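Local atomic coordinates of putative dimetal phosphatase (Danio rerio, PDB entry 2NXF), a protein that probably hydrolyses ADP-ribose and CDP-alcohols such as CDP-choline, using a dinuclear metal centre of the calcineurin-like phosphoesterase kind. Residues D38-A43 with M80-A85; Q204-L209 with H245-S250; A297-Y300 with R305-M308. All coordinates share one frame; numbering follows the deposited sequence. Where two conformers were deposited one is given.

Overall arrangement
Contacts 1 and 2 each pack one helix on another, while contact 3 pairs two strands. No two contacts share a helix or strand. Contact 1 (38-43 with 80-85) and contact 2 (204-209 with 245-250) lie on opposite sides of the chain's centre, their own centres about 33 Å apart. Both are partly buried. Contact 1 joins a buried leucine pair to a salt-bridge network with exposed members. Contact 2 is apolar throughout. Contact 3 (297-300 with 305-308) is buried, belongs to a six-stranded sheet and rests mainly on backbone hydrogen bonds. Its nearest atoms are about 6 Å from contact 1 and about 16 Å from contact 2.

Contact 1 of 3, residues D38-A43 with M80-A85; sequences DLLRDA and MAELDA
Arg41 and Glu82 form the polar half of this contact. In one conformer, Arg41 NE lies 3.2 Å from Glu82 OE1, a salt bridge whose hydrogen bonds are all weak. NE also reaches Glu82 OE2, and the NH2 of Arg41 meets that same OE2 at 3.4 Å. The carboxylate thus sits at the guanidinium edge that carries NE and NH2. The two planes are turned 67° apart, so the pair is not a flat, two-pronged match. The glutamate chain bends at chi2 (-64°), which lays OE1 along the arginine, 3.4 Å from Arg41 CB.

A second salt bridge runs within helix 35-49. Arg41 NH1 donates to Asp38 OD1 at 2.7 Å, on the anti side of that carboxylate and tilted out of its plane. Asp38, Arg41 and Glu82 together make a salt-bridge network. The arginine stands between two acids whose nearest oxygens, Asp38 OD1 and Glu82 OE2, are 6.8 Å apart.

The apolar half is built on Leu40. Its CD1 meets CD2 of Leu83 at 3.9 Å, and the two side chains cross at about a right angle. Its CD2 lies 3.9 Å from CB of Glu82, so the glutamate takes part in both halves. Leu40 also touches Ile11 of strand 6-11, and Leu83 touches His92 of strand 89-92. Two nearly parallel helices, with segment axes 9.2 Å apart at 14°, therefore pack side by side over one face of the metallophosphoesterase sheet.

With Glu82 cut back to an alanine, Arg41 would probably keep only Asp38 in this network, and its methylenes would lose a neighbour. The chemistry implies leucines packed on the sheet side and charges paired toward solvent, with Arg41 probably offsetting the two acids.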
ATOM      1  N   ASP A  38       7.011  -6.983 -17.108  1.00 24.13           N
ATOM      2  CA  ASP A  38       7.068  -8.423 -17.419  1.00 24.44           C
ATOM      3  C   ASP A  38       6.599  -9.243 -16.216  1.00 24.10           C
ATOM      4  O   ASP A  38       5.849 -10.219 -16.379  1.00 24.76           O
ATOM      5  CB  ASP A  38       8.485  -8.831 -17.811  1.00 24.68           C
ATOM      6  CG  ASP A  38       8.964  -8.151 -19.089  1.00 28.31           C
ATOM      7  OD1 ASP A  38       8.133  -7.839 -19.974  1.00 29.76           O
ATOM      8  OD2 ASP A  38      10.185  -7.937 -19.213  1.00 31.87           O
ATOM      9  N   LEU A  39       7.029  -8.853 -15.013  1.00 23.59           N
ATOM     10  CA  LEU A  39       6.556  -9.523 -13.805  1.00 23.16           C
ATOM     11  C   LEU A  39       5.048  -9.305 -13.626  1.00 23.77           C
ATOM     12  O   LEU A  39       4.310 -10.241 -13.298  1.00 23.86           O
ATOM     13  CB  LEU A  39       7.329  -9.054 -12.552  1.00 23.19           C
ATOM     14  CG  LEU A  39       8.815  -9.461 -12.540  1.00 22.28           C
ATOM     15  CD1 LEU A  39       9.471  -8.999 -11.249  1.00 22.85           C
ATOM     16  CD2 LEU A  39       9.041 -10.975 -12.692  1.00 23.47           C
ATOM     17  N   LEU A  40       4.590  -8.078 -13.843  1.00 23.45           N
ATOM     18  CA  LEU A  40       3.153  -7.771 -13.731  1.00 23.82           C
ATOM     19  C   LEU A  40       2.315  -8.612 -14.734  1.00 23.23           C
ATOM     20  O   LEU A  40       1.266  -9.181 -14.356  1.00 23.50           O
ATOM     21  CB  LEU A  40       2.910  -6.273 -13.953  1.00 23.02           C
ATOM     22  CG  LEU A  40       1.442  -5.830 -13.936  1.00 23.62           C
ATOM     23  CD1 LEU A  40       0.759  -6.269 -12.633  1.00 24.52           C
ATOM     24  CD2 LEU A  40       1.357  -4.299 -14.166  1.00 25.05           C
ATOM     25  N   ARG A  41       2.784  -8.695 -15.979  0.50 23.36           N
ATOM     26  CA  ARG A  41       2.121  -9.485 -17.024  0.50 23.67           C
ATOM     27  C   ARG A  41       1.998 -10.952 -16.615  0.50 23.65           C
ATOM     28  O   ARG A  41       0.948 -11.574 -16.800  0.50 23.24           O
ATOM     29  CB  ARG A  41       2.897  -9.373 -18.341  0.50 23.49           C
ATOM     30  CG  ARG A  41       2.269 -10.093 -19.546  0.50 24.12           C
ATOM     31  CD  ARG A  41       3.057  -9.778 -20.817  0.50 25.14           C
ATOM     32  NE  ARG A  41       3.498  -8.380 -20.819  0.50 29.46           N
ATOM     33  CZ  ARG A  41       4.767  -7.978 -20.803  0.50 30.45           C
ATOM     34  NH1 ARG A  41       5.757  -8.864 -20.817  0.50 31.48           N
ATOM     35  NH2 ARG A  41       5.042  -6.680 -20.782  0.50 31.16           N
ATOM     36  N   ASP A  42       3.073 -11.496 -16.048  1.00 23.62           N
ATOM     37  CA  ASP A  42       3.068 -12.891 -15.596  1.00 23.84           C
ATOM     38  C   ASP A  42       2.137 -13.118 -14.393  1.00 24.04           C
ATOM     39  O   ASP A  42       1.421 -14.140 -14.341  1.00 24.05           O
ATOM     40  CB  ASP A  42       4.466 -13.392 -15.268  1.00 24.84           C
ATOM     41  CG  ASP A  42       4.447 -14.838 -14.810  1.00 26.03           C
ATOM     42  OD1 ASP A  42       4.340 -15.744 -15.676  1.00 26.98           O
ATOM     43  OD2 ASP A  42       4.456 -15.049 -13.579  1.00 31.10           O
ATOM     44  N   ALA A  43       2.138 -12.170 -13.448  1.00 23.41           N
ATOM     45  CA  ALA A  43       1.219 -12.250 -12.297  1.00 23.91           C
ATOM     46  C   ALA A  43      -0.232 -12.312 -12.805  1.00 23.98           C
ATOM     47  O   ALA A  43      -1.035 -13.153 -12.371  1.00 23.51           O
ATOM     48  CB  ALA A  43       1.408 -11.063 -11.372  1.00 24.50           C
HETATM   49  N   MSE A  80      -1.749  -0.111 -16.789  1.00 26.64           N
HETATM   50  CA  MSE A  80      -3.206  -0.314 -16.822  1.00 27.03           C
HETATM   51  C   MSE A  80      -3.580  -1.341 -17.885  1.00 26.91           C
HETATM   52  O   MSE A  80      -4.467  -2.171 -17.658  1.00 26.79           O
HETATM   53  CB  MSE A  80      -3.981   1.002 -17.044  1.00 27.52           C
HETATM   54  CG  MSE A  80      -3.917   1.992 -15.867  1.00 28.22           C
HETATM   55 SE   MSE A  80      -4.467   1.254 -14.100  1.00 32.31          SE
HETATM   56  CE  MSE A  80      -5.965   0.319 -14.600  1.00 32.49           C
ATOM     57  N   ALA A  81      -2.894  -1.305 -19.036  1.00 26.13           N
ATOM     58  CA  ALA A  81      -3.131  -2.282 -20.095  1.00 26.21           C
ATOM     59  C   ALA A  81      -2.822  -3.705 -19.627  1.00 26.35           C
ATOM     60  O   ALA A  81      -3.541  -4.644 -19.992  1.00 25.66           O
ATOM     61  CB  ALA A  81      -2.330  -1.938 -21.336  1.00 26.17           C
ATOM     62  N   GLU A  82      -1.762  -3.875 -18.834  1.00 25.80           N
ATOM     63  CA  GLU A  82      -1.444  -5.204 -18.284  1.00 26.61           C
ATOM     64  C   GLU A  82      -2.505  -5.660 -17.297  1.00 26.53           C
ATOM     65  O   GLU A  82      -2.939  -6.808 -17.348  1.00 26.66           O
ATOM     66  CB  GLU A  82      -0.060  -5.249 -17.621  1.00 27.18           C
ATOM     67  CG  GLU A  82       1.099  -4.894 -18.578  1.00 28.29           C
ATOM     68  CD  GLU A  82       1.265  -5.872 -19.723  1.00 32.06           C
ATOM     69  OE1 GLU A  82       0.808  -7.034 -19.613  1.00 30.68           O
ATOM     70  OE2 GLU A  82       1.856  -5.470 -20.755  1.00 33.82           O
ATOM     71  N   LEU A  83      -2.935  -4.757 -16.422  1.00 26.79           N
ATOM     72  CA  LEU A  83      -3.956  -5.098 -15.420  1.00 27.42           C
ATOM     73  C   LEU A  83      -5.335  -5.346 -16.019  1.00 28.60           C
ATOM     74  O   LEU A  83      -6.069  -6.222 -15.551  1.00 28.28           O
ATOM     75  CB  LEU A  83      -4.024  -4.041 -14.319  1.00 27.94           C
ATOM     76  CG  LEU A  83      -2.910  -4.154 -13.283  1.00 26.97           C
ATOM     77  CD1 LEU A  83      -2.858  -2.873 -12.455  1.00 30.21           C
ATOM     78  CD2 LEU A  83      -3.073  -5.366 -12.352  1.00 28.29           C
ATOM     79  N   ASP A  84      -5.689  -4.603 -17.065  1.00 28.58           N
ATOM     80  CA  ASP A  84      -7.005  -4.777 -17.703  1.00 28.99           C
ATOM     81  C   ASP A  84      -7.201  -6.178 -18.286  1.00 29.26           C
ATOM     82  O   ASP A  84      -8.334  -6.661 -18.385  1.00 29.58           O
ATOM     83  CB  ASP A  84      -7.216  -3.731 -18.797  1.00 29.49           C
ATOM     84  CG  ASP A  84      -7.531  -2.361 -18.244  1.00 29.61           C
ATOM     85  OD1 ASP A  84      -7.878  -2.235 -17.051  1.00 33.37           O
ATOM     86  OD2 ASP A  84      -7.421  -1.385 -19.014  1.00 32.91           O
ATOM     87  N   ALA A  85      -6.098  -6.812 -18.680  1.00 29.01           N
ATOM     88  CA  ALA A  85      -6.114  -8.168 -19.231  1.00 29.92           C
ATOM     89  C   ALA A  85      -6.630  -9.205 -18.230  1.00 30.39           C
ATOM     90  O   ALA A  85      -7.023 -10.300 -18.635  1.00 30.41           O
ATOM     91  CB  ALA A  85      -4.719  -8.549 -19.726  1.00 29.75           C
TER

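Contact 2 of 3, residues Q204-L209 with H245-S250; sequences QQLQWL and HEAVLS
Leu206 of helix 203-219 points at helix 245-253 and spreads its two methyls over neighbouring residues there. CD2 meets CG2 of Val248 at 3.9 Å. CD1 meets CB of Ala247 at 4.0 Å. Each branch of the leucine has its own partner.

The Leu206 and Val248 side chains cross at about a right angle. In Leu206, CG is anti to the carbonyl carbon (chi1 -66°), which carries the fork out toward the facing helix. In Val248, CG2 is likewise anti to the carbonyl carbon, and this is the branch that touches. The CB of Ala247 points toward the leucine and offers a single methyl.

The contact is small and wholly apolar. It buries 131 Å² in all, and no hydrogen bond crosses it. The backbones stay well apart, with the CA atoms of Leu206 and Val248 separated by 7.2 Å. Side chains, not backbones, make the contact.

Gln205 binds Asp148 and Asp151 through its amide, and Trp208 and Leu209 pack on Val145 of strand 142-146. Val248 also touches Phe201, which lies in a loop just before helix 203-219. The contact joins two helices next to the seven-stranded mixed sheet. Between them in the chain runs strand 222-227, which is central in that sheet and parallel to both its neighbours, 142-146 and 258-263.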
ATOM      1  N   GLN A 204      -9.423  12.486  11.194  1.00 24.96           N
ATOM      2  CA  GLN A 204     -10.693  12.192  10.529  1.00 25.15           C
ATOM      3  C   GLN A 204     -10.664  10.779   9.943  1.00 24.25           C
ATOM      4  O   GLN A 204     -11.636   9.990  10.085  1.00 24.07           O
ATOM      5  CB  GLN A 204     -10.990  13.223   9.439  1.00 25.43           C
ATOM      6  CG  GLN A 204     -12.286  12.935   8.682  1.00 26.14           C
ATOM      7  CD  GLN A 204     -12.662  14.031   7.696  1.00 26.84           C
ATOM      8  OE1 GLN A 204     -11.850  14.893   7.344  1.00 28.83           O
ATOM      9  NE2 GLN A 204     -13.899  13.999   7.250  1.00 30.42           N
ATOM     10  N   GLN A 205      -9.541  10.445   9.290  1.00 23.74           N
ATOM     11  CA  GLN A 205      -9.405   9.108   8.701  1.00 24.09           C
ATOM     12  C   GLN A 205      -9.372   8.016   9.779  1.00 24.41           C
ATOM     13  O   GLN A 205      -9.983   6.952   9.619  1.00 24.31           O
ATOM     14  CB  GLN A 205      -8.177   9.009   7.792  1.00 23.28           C
ATOM     15  CG  GLN A 205      -8.148   7.662   7.023  1.00 23.84           C
ATOM     16  CD  GLN A 205      -6.979   7.481   6.084  1.00 25.41           C
ATOM     17  OE1 GLN A 205      -6.853   6.415   5.474  1.00 25.87           O
ATOM     18  NE2 GLN A 205      -6.122   8.514   5.945  1.00 24.98           N
ATOM     19  N   LEU A 206      -8.652   8.261  10.870  1.00 24.33           N
ATOM     20  CA  LEU A 206      -8.573   7.249  11.943  1.00 25.00           C
ATOM     21  C   LEU A 206      -9.914   7.027  12.630  1.00 24.93           C
ATOM     22  O   LEU A 206     -10.238   5.897  13.028  1.00 24.24           O
ATOM     23  CB  LEU A 206      -7.537   7.646  13.001  1.00 26.42           C
ATOM     24  CG  LEU A 206      -6.100   7.647  12.479  1.00 27.91           C
ATOM     25  CD1 LEU A 206      -5.215   8.449  13.479  1.00 32.71           C
ATOM     26  CD2 LEU A 206      -5.573   6.255  12.285  1.00 33.92           C
ATOM     27  N   GLN A 207     -10.678   8.107  12.807  1.00 23.95           N
ATOM     28  CA  GLN A 207     -12.004   8.019  13.426  1.00 25.30           C
ATOM     29  C   GLN A 207     -12.926   7.167  12.552  1.00 24.11           C
ATOM     30  O   GLN A 207     -13.703   6.349  13.057  1.00 22.85           O
ATOM     31  CB  GLN A 207     -12.573   9.422  13.678  1.00 24.93           C
ATOM     32  CG  GLN A 207     -11.892  10.094  14.883  1.00 28.44           C
ATOM     33  CD  GLN A 207     -12.380  11.509  15.180  1.00 30.60           C
ATOM     34  OE1 GLN A 207     -12.851  12.227  14.288  1.00 39.72           O
ATOM     35  NE2 GLN A 207     -12.250  11.923  16.439  1.00 34.98           N
ATOM     36  N   TRP A 208     -12.815   7.335  11.235  1.00 24.03           N
ATOM     37  CA  TRP A 208     -13.597   6.518  10.313  1.00 24.32           C
ATOM     38  C   TRP A 208     -13.166   5.037  10.340  1.00 24.29           C
ATOM     39  O   TRP A 208     -14.007   4.139  10.427  1.00 24.61           O
ATOM     40  CB  TRP A 208     -13.511   7.104   8.900  1.00 25.06           C
ATOM     41  CG  TRP A 208     -14.001   6.232   7.766  1.00 25.74           C
ATOM     42  CD1 TRP A 208     -15.295   6.093   7.306  1.00 28.13           C
ATOM     43  CD2 TRP A 208     -13.187   5.426   6.903  1.00 26.09           C
ATOM     44  NE1 TRP A 208     -15.326   5.233   6.225  1.00 27.82           N
ATOM     45  CE2 TRP A 208     -14.046   4.814   5.957  1.00 27.21           C
ATOM     46  CE3 TRP A 208     -11.810   5.160   6.843  1.00 26.72           C
ATOM     47  CZ2 TRP A 208     -13.577   3.946   4.975  1.00 27.34           C
ATOM     48  CZ3 TRP A 208     -11.333   4.289   5.854  1.00 27.34           C
ATOM     49  CH2 TRP A 208     -12.218   3.699   4.933  1.00 27.56           C
ATOM     50  N   LEU A 209     -11.865   4.789  10.276  1.00 24.81           N
ATOM     51  CA  LEU A 209     -11.362   3.414  10.380  1.00 24.02           C
ATOM     52  C   LEU A 209     -11.874   2.770  11.686  1.00 23.60           C
ATOM     53  O   LEU A 209     -12.390   1.648  11.694  1.00 23.48           O
ATOM     54  CB  LEU A 209      -9.832   3.438  10.406  1.00 24.18           C
ATOM     55  CG  LEU A 209      -9.199   2.064  10.686  1.00 23.00           C
ATOM     56  CD1 LEU A 209      -9.599   1.017   9.635  1.00 24.93           C
ATOM     57  CD2 LEU A 209      -7.656   2.255  10.755  1.00 24.59           C
ATOM     58  N   HIS A 245       2.271   5.842  12.992  1.00 23.59           N
ATOM     59  CA  HIS A 245       1.996   4.399  12.956  1.00 23.92           C
ATOM     60  C   HIS A 245       1.394   3.906  14.286  1.00 24.27           C
ATOM     61  O   HIS A 245       0.523   3.038  14.278  1.00 24.03           O
ATOM     62  CB  HIS A 245       3.265   3.604  12.589  1.00 24.15           C
ATOM     63  CG  HIS A 245       4.314   3.605  13.665  1.00 25.02           C
ATOM     64  ND1 HIS A 245       4.558   2.519  14.482  1.00 27.15           N
ATOM     65  CD2 HIS A 245       5.158   4.578  14.076  1.00 26.29           C
ATOM     66  CE1 HIS A 245       5.517   2.822  15.340  1.00 27.23           C
ATOM     67  NE2 HIS A 245       5.896   4.066  15.117  1.00 28.52           N
ATOM     68  N   GLU A 246       1.840   4.457  15.414  1.00 24.35           N
ATOM     69  CA  GLU A 246       1.366   3.987  16.715  1.00 25.16           C
ATOM     70  C   GLU A 246      -0.125   4.308  16.912  1.00 24.94           C
ATOM     71  O   GLU A 246      -0.857   3.542  17.556  1.00 24.18           O
ATOM     72  CB  GLU A 246       2.229   4.566  17.841  1.00 26.51           C
ATOM     73  CG  GLU A 246       2.088   3.861  19.176  1.00 32.14           C
ATOM     74  CD  GLU A 246       2.537   2.392  19.150  1.00 37.24           C
ATOM     75  OE1 GLU A 246       1.845   1.553  19.763  1.00 41.06           O
ATOM     76  OE2 GLU A 246       3.569   2.070  18.531  1.00 38.89           O
ATOM     77  N   ALA A 247      -0.570   5.423  16.332  1.00 24.33           N
ATOM     78  CA  ALA A 247      -1.989   5.800  16.382  1.00 24.61           C
ATOM     79  C   ALA A 247      -2.836   4.761  15.655  1.00 24.83           C
ATOM     80  O   ALA A 247      -3.934   4.412  16.107  1.00 24.82           O
ATOM     81  CB  ALA A 247      -2.196   7.191  15.779  1.00 25.45           C
ATOM     82  N   VAL A 248      -2.298   4.237  14.555  1.00 23.51           N
ATOM     83  CA  VAL A 248      -2.982   3.170  13.802  1.00 24.23           C
ATOM     84  C   VAL A 248      -3.018   1.886  14.622  1.00 23.87           C
ATOM     85  O   VAL A 248      -4.071   1.248  14.737  1.00 23.93           O
ATOM     86  CB  VAL A 248      -2.338   2.905  12.436  1.00 24.27           C
ATOM     87  CG1 VAL A 248      -3.172   1.865  11.649  1.00 24.76           C
ATOM     88  CG2 VAL A 248      -2.285   4.193  11.621  1.00 25.11           C
ATOM     89  N   LEU A 249      -1.870   1.511  15.190  1.00 23.73           N
ATOM     90  CA  LEU A 249      -1.804   0.289  16.016  1.00 23.11           C
ATOM     91  C   LEU A 249      -2.798   0.356  17.161  1.00 23.38           C
ATOM     92  O   LEU A 249      -3.449  -0.637  17.480  1.00 24.17           O
ATOM     93  CB  LEU A 249      -0.394   0.046  16.555  1.00 24.01           C
ATOM     94  CG  LEU A 249       0.649  -0.251  15.477  1.00 23.96           C
ATOM     95  CD1 LEU A 249       2.038  -0.272  16.095  1.00 25.14           C
ATOM     96  CD2 LEU A 249       0.320  -1.577  14.771  1.00 26.68           C
ATOM     97  N   SER A 250      -2.927   1.526  17.789  1.00 22.83           N
ATOM     98  CA  SER A 250      -3.862   1.684  18.899  0.50 23.42           C
ATOM     99  C   SER A 250      -5.297   1.379  18.479  1.00 23.67           C
ATOM    100  O   SER A 250      -6.043   0.747  19.235  1.00 24.60           O
ATOM    101  CB  SER A 250      -3.768   3.095  19.474  0.50 23.13           C
ATOM    102  OG  SER A 250      -2.571   3.246  20.209  0.50 23.09           O
TER

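Contact 3 of 3, residues A297-Y300 with R305-M308; sequences ATAY and RMVM
Tyr300 CG stands anti to its carbonyl carbon (chi1 -63°), and this sets the ring edge beside Val307 O, which lies in the ring plane 3.7 Å from CD2. Met308 starts differently. Its CG is anti to the backbone N (chi1 -179°), and that puts CG 3.6 Å from the CB of Ala297.

The motif is a beta hairpin of strands 295-301 and 305-312, here antiparallel, with the axes of the two segments 4.6 Å apart at 166°. Tyr300 and Val307 are a hydrogen-bonded pair. The N of Tyr300 donates to Val307 O at 2.8 Å, nearly in line with the carbonyl. The N of Val307 returns a bond to Tyr300 O at 2.9 Å, and this one lies in the carbonyl plane. Ala299 and Met308 are the adjoining non-hydrogen-bonded pair, with CA atoms 4.2 Å apart.

The side chains divide between the two faces of the sheet. Tyr300 and Val307 share one face. Ala299 and Met308 lie on the other, where Met306 and Met308, both selenomethionine here, pack on Ile281 of strand 279-282. The CE of Met306 reaches the CB of Ala299 at 4.2 Å. Thr298 OG1 is hydrogen-bonded to Glu50 and Arg311.

Both strands are internal to the six-stranded mixed sheet. Ala297 and Ala299 bond through their backbones to Leu10 and Phe8 of strand 6-11, while Met306 and Met308 bond to Ile319 and Leu317. The hairpin thus links the N-terminal strand to the last strand of the chain, away from the metal sites. Tyr300 O takes a second, weaker partner besides the N of Val307: the CA of Met306 makes a CA-H...O contact with it at 3.2 Å.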
ATOM      1  N   ALA A 297       1.408 -12.370  -4.957  1.00 23.42           N
ATOM      2  CA  ALA A 297       0.728 -13.444  -4.250  1.00 23.48           C
ATOM      3  C   ALA A 297      -0.725 -13.571  -4.693  1.00 24.23           C
ATOM      4  O   ALA A 297      -1.272 -12.674  -5.371  1.00 24.77           O
ATOM      5  CB  ALA A 297       0.804 -13.185  -2.742  1.00 24.10           C
ATOM      6  N   THR A 298      -1.349 -14.648  -4.248  1.00 24.24           N
ATOM      7  CA  THR A 298      -2.793 -14.811  -4.316  1.00 24.44           C
ATOM      8  C   THR A 298      -3.251 -15.202  -2.919  1.00 24.87           C
ATOM      9  O   THR A 298      -2.656 -16.085  -2.295  1.00 25.71           O
ATOM     10  CB  THR A 298      -3.193 -15.905  -5.315  1.00 25.47           C
ATOM     11  OG1 THR A 298      -2.599 -15.608  -6.588  1.00 26.14           O
ATOM     12  CG2 THR A 298      -4.718 -15.969  -5.459  1.00 24.79           C
ATOM     13  N   ALA A 299      -4.307 -14.553  -2.444  1.00 24.68           N
ATOM     14  CA  ALA A 299      -4.825 -14.841  -1.120  1.00 24.16           C
ATOM     15  C   ALA A 299      -6.163 -15.536  -1.231  1.00 24.58           C
ATOM     16  O   ALA A 299      -6.999 -15.184  -2.076  1.00 23.95           O
ATOM     17  CB  ALA A 299      -4.950 -13.562  -0.295  1.00 24.70           C
ATOM     18  N   TYR A 300      -6.341 -16.527  -0.367  1.00 24.39           N
ATOM     19  CA  TYR A 300      -7.553 -17.320  -0.305  1.00 24.81           C
ATOM     20  C   TYR A 300      -8.164 -17.163   1.088  1.00 25.07           C
ATOM     21  O   TYR A 300      -7.538 -17.519   2.079  1.00 25.09           O
ATOM     22  CB  TYR A 300      -7.219 -18.795  -0.574  1.00 26.23           C
ATOM     23  CG  TYR A 300      -6.657 -19.053  -1.958  1.00 26.13           C
ATOM     24  CD1 TYR A 300      -7.491 -19.501  -2.980  1.00 27.20           C
ATOM     25  CD2 TYR A 300      -5.307 -18.848  -2.243  1.00 27.26           C
ATOM     26  CE1 TYR A 300      -7.004 -19.739  -4.256  1.00 28.16           C
ATOM     27  CE2 TYR A 300      -4.798 -19.092  -3.530  1.00 27.18           C
ATOM     28  CZ  TYR A 300      -5.673 -19.531  -4.528  1.00 28.28           C
ATOM     29  OH  TYR A 300      -5.214 -19.783  -5.804  1.00 30.74           O
ATOM     30  N   ARG A 305      -9.598 -19.801   7.977  1.00 24.46           N
ATOM     31  CA  ARG A 305      -8.218 -19.358   7.791  1.00 23.73           C
ATOM     32  C   ARG A 305      -8.081 -18.577   6.500  1.00 23.68           C
ATOM     33  O   ARG A 305      -8.927 -18.679   5.610  1.00 22.57           O
ATOM     34  CB  ARG A 305      -7.276 -20.559   7.737  1.00 23.89           C
ATOM     35  CG  ARG A 305      -7.405 -21.380   6.462  1.00 23.88           C
ATOM     36  CD  ARG A 305      -6.964 -22.806   6.670  1.00 27.87           C
ATOM     37  NE  ARG A 305      -6.866 -23.511   5.393  1.00 26.85           N
ATOM     38  CZ  ARG A 305      -7.892 -24.067   4.751  1.00 28.53           C
ATOM     39  NH1 ARG A 305      -9.122 -24.013   5.252  1.00 27.82           N
ATOM     40  NH2 ARG A 305      -7.680 -24.700   3.598  1.00 28.42           N
HETATM   41  N   MSE A 306      -7.004 -17.800   6.413  1.00 23.12           N
HETATM   42  CA  MSE A 306      -6.601 -17.184   5.163  1.00 23.63           C
HETATM   43  C   MSE A 306      -5.268 -17.798   4.774  1.00 24.29           C
HETATM   44  O   MSE A 306      -4.377 -17.950   5.619  1.00 24.73           O
HETATM   45  CB  MSE A 306      -6.443 -15.675   5.318  1.00 24.19           C
HETATM   46  CG  MSE A 306      -5.782 -15.034   4.135  1.00 23.62           C
HETATM   47 SE   MSE A 306      -5.599 -13.112   4.332  1.00 25.46          SE
HETATM   48  CE  MSE A 306      -3.776 -12.989   3.744  1.00 28.64           C
ATOM     49  N   VAL A 307      -5.145 -18.169   3.507  1.00 23.61           N
ATOM     50  CA  VAL A 307      -3.883 -18.719   2.994  1.00 23.84           C
ATOM     51  C   VAL A 307      -3.368 -17.801   1.901  1.00 24.78           C
ATOM     52  O   VAL A 307      -4.102 -17.458   0.982  1.00 25.29           O
ATOM     53  CB  VAL A 307      -4.065 -20.137   2.425  1.00 23.44           C
ATOM     54  CG1 VAL A 307      -2.739 -20.633   1.853  1.00 24.26           C
ATOM     55  CG2 VAL A 307      -4.607 -21.090   3.496  1.00 24.43           C
HETATM   56  N   MSE A 308      -2.120 -17.352   2.024  1.00 24.74           N
HETATM   57  CA  MSE A 308      -1.544 -16.505   0.999  1.00 25.07           C
HETATM   58  C   MSE A 308      -0.471 -17.331   0.315  1.00 25.37           C
HETATM   59  O   MSE A 308       0.439 -17.830   0.986  1.00 25.66           O
HETATM   60  CB  MSE A 308      -0.927 -15.245   1.602  1.00 24.83           C
HETATM   61  CG  MSE A 308      -0.332 -14.306   0.533  1.00 25.89           C
HETATM   62 SE   MSE A 308       0.388 -12.645   1.240  1.00 26.00          SE
HETATM   63  CE  MSE A 308       2.058 -13.340   1.946  1.00 28.20           C
TER